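Local coordinates for protein botulinum neurotoxin type C1 (Clostridium botulinum, PDB 3R4S) that probably carries a zinc-dependent protease into neurons, its receptor-binding part binding two ganglioside molecules through sialic acid pockets, at residues M157-I162 against T171-E176. Sequence-based numbering, arbitrary orientation.
Sequences MGNMKI and TIKVKE
Met160 and Ile172 form the hydrogen-bonded antiparallel pair at the open end of the hairpin made by strands 159-164 and 167-173, in the lectin-like half of the receptor-binding region. Met160 N gives a nearly straight bond of 2.8 Å to Ile172 O, and Ile172 N answers to Met160 O at 3.0 Å. The face turned into the jelly-roll interior is largely buried and apolar. Met160 places CG between its backbone N and carbonyl carbon (chi1 65°); its CG lies 4.3 Å from Ile172 CB, while the bent thioether end continues away from the hairpin partner to Phe119, Leu121 and Ile131 of the other sheet. Val174 completes this apolar patch, pressing its CG2 against the backbone of Asn159 and Met160, 3.6 Å from Met160 N.

The opposite face, bearing Lys161 and Thr171, is more open and hydrated. Here the two side chains run alongside each other, with Lys161 CG 3.7 Å from Thr171 OG1. A water links the two strands, donating to Asn159 OD1 (2.9 Å) and hydrogen-bonded to Thr171 OG1 (2.7 Å).

Beyond the last bridge, Gly158 O is gripped twice in its carbonyl plane. Val174 N reaches it almost linearly (176° at the hydrogen), whereas the exposed Lys173 bends at chi2 and chi4 to curl its chain back to the carbonyl oxygen and set NZ on a lone pair, 2.8 Å from Gly158 O. The same ammonium also bonds to Val174 O. One lysine thus ties the segment entering one strand to the segment leaving the other, where regular strand pairing ends; its positive charge probably polarises the Gly158 carbonyl, while the inward face is joined by apolar contact, within the hairpin and to the other sheet.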
loop_
_atom_site.group_PDB
_atom_site.type_symbol
_atom_site.label_atom_id
_atom_site.label_comp_id
_atom_site.label_asym_id
_atom_site.label_seq_id
_atom_site.Cartn_x
_atom_site.Cartn_y
_atom_site.Cartn_z
ATOM N N MET A 157 -30.849 -8.493 7.787
ATOM C CA MET A 157 -31.180 -9.335 8.939
ATOM C C MET A 157 -30.003 -9.536 9.892
ATOM O O MET A 157 -30.114 -10.267 10.872
ATOM C CB MET A 157 -31.684 -10.695 8.465
ATOM C CG MET A 157 -33.007 -10.635 7.713
ATOM S SD MET A 157 -34.395 -10.275 8.809
ATOM C CE MET A 157 -34.378 -8.476 8.844
ATOM N N GLY A 158 -28.872 -8.898 9.610
ATOM C CA GLY A 158 -27.680 -9.141 10.400
ATOM C C GLY A 158 -26.836 -7.912 10.648
ATOM O O GLY A 158 -27.284 -6.944 11.270
ATOM N N ASN A 159 -25.599 -7.960 10.165
ATOM C CA ASN A 159 -24.638 -6.898 10.416
ATOM C C ASN A 159 -24.143 -6.218 9.146
ATOM O O ASN A 159 -24.229 -6.775 8.041
ATOM C CB ASN A 159 -23.442 -7.473 11.168
ATOM C CG ASN A 159 -23.841 -8.106 12.469
ATOM O OD1 ASN A 159 -24.236 -7.413 13.406
ATOM N ND2 ASN A 159 -23.760 -9.426 12.535
ATOM N N MET A 160 -23.637 -5.007 9.314
ATOM C CA MET A 160 -22.909 -4.337 8.247
ATOM C C MET A 160 -21.452 -4.340 8.680
ATOM O O MET A 160 -21.132 -4.095 9.859
ATOM C CB MET A 160 -23.434 -2.917 7.988
ATOM C CG MET A 160 -23.250 -1.939 9.144
ATOM S SD MET A 160 -23.990 -0.320 8.783
ATOM C CE MET A 160 -23.329 -0.039 7.164
ATOM N N LYS A 161 -20.575 -4.677 7.744
ATOM C CA LYS A 161 -19.175 -4.900 8.075
ATOM C C LYS A 161 -18.284 -4.203 7.065
ATOM O O LYS A 161 -18.644 -4.048 5.893
ATOM C CB LYS A 161 -18.859 -6.399 8.077
ATOM C CG LYS A 161 -19.690 -7.216 9.060
ATOM C CD LYS A 161 -19.345 -8.696 8.964
ATOM C CE LYS A 161 -20.549 -9.539 9.336
ATOM N NZ LYS A 161 -20.372 -10.982 8.982
ATOM N N ILE A 162 -17.112 -3.781 7.514
ATOM C CA ILE A 162 -16.118 -3.303 6.582
ATOM C C ILE A 162 -14.807 -4.023 6.859
ATOM O O ILE A 162 -14.410 -4.189 8.015
ATOM C CB ILE A 162 -15.973 -1.761 6.592
ATOM C CG1 ILE A 162 -14.892 -1.336 5.592
ATOM C CG2 ILE A 162 -15.618 -1.248 7.994
ATOM C CD1 ILE A 162 -14.953 0.147 5.254
ATOM N N THR A 171 -17.818 -3.821 12.664
ATOM C CA THR A 171 -19.064 -4.557 12.481
ATOM C C THR A 171 -20.112 -3.944 13.397
ATOM O O THR A 171 -19.800 -3.560 14.530
ATOM C CB THR A 171 -18.903 -6.066 12.778
ATOM O OG1 THR A 171 -20.180 -6.709 12.712
ATOM C CG2 THR A 171 -18.285 -6.303 14.166
ATOM N N ILE A 172 -21.332 -3.817 12.883
ATOM C CA ILE A 172 -22.453 -3.245 13.627
ATOM C C ILE A 172 -23.761 -3.905 13.193
ATOM O O ILE A 172 -23.984 -4.139 12.004
ATOM C CB ILE A 172 -22.557 -1.711 13.428
ATOM C CG1 ILE A 172 -21.230 -1.039 13.789
ATOM C CG2 ILE A 172 -23.642 -1.129 14.306
ATOM C CD1 ILE A 172 -21.302 0.487 13.915
ATOM N N LYS A 173 -24.616 -4.217 14.159
ATOM C CA LYS A 173 -25.931 -4.776 13.865
ATOM C C LYS A 173 -26.717 -3.761 13.050
ATOM O O LYS A 173 -26.749 -2.588 13.398
ATOM C CB LYS A 173 -26.680 -5.089 15.164
ATOM C CG LYS A 173 -28.127 -5.560 14.957
ATOM C CD LYS A 173 -28.161 -6.921 14.286
ATOM C CE LYS A 173 -29.552 -7.297 13.760
ATOM N NZ LYS A 173 -29.859 -6.750 12.386
ATOM N N VAL A 174 -27.345 -4.199 11.961
ATOM C CA VAL A 174 -28.120 -3.279 11.144
ATOM C C VAL A 174 -29.445 -2.978 11.837
ATOM O O VAL A 174 -30.166 -3.898 12.233
ATOM C CB VAL A 174 -28.406 -3.853 9.729
ATOM C CG1 VAL A 174 -29.328 -2.916 8.941
ATOM C CG2 VAL A 174 -27.103 -4.097 8.972
ATOM N N LYS A 175 -29.770 -1.697 11.974
ATOM C CA LYS A 175 -31.026 -1.297 12.601
ATOM C C LYS A 175 -32.149 -1.352 11.569
ATOM O O LYS A 175 -31.901 -1.562 10.384
ATOM C CB LYS A 175 -30.909 0.107 13.194
ATOM C CG LYS A 175 -30.892 1.229 12.156
ATOM C CD LYS A 175 -30.563 2.573 12.805
ATOM C CE LYS A 175 -30.954 3.748 11.904
ATOM N NZ LYS A 175 -30.479 5.055 12.451
ATOM N N GLU A 176 -33.386 -1.183 12.018
ATOM C CA GLU A 176 -34.514 -1.154 11.100
ATOM C C GLU A 176 -34.356 0.041 10.158
ATOM O O GLU A 176 -34.243 1.187 10.598
ATOM C CB GLU A 176 -35.831 -1.060 11.873
ATOM C CG GLU A 176 -37.037 -1.584 11.101
ATOM C CD GLU A 176 -38.293 -1.665 11.960
ATOM O OE1 GLU A 176 -39.061 -2.642 11.804
ATOM O OE2 GLU A 176 -38.508 -0.755 12.795
HETATM O O HOH W 1 -21.896 -6.495 14.803
#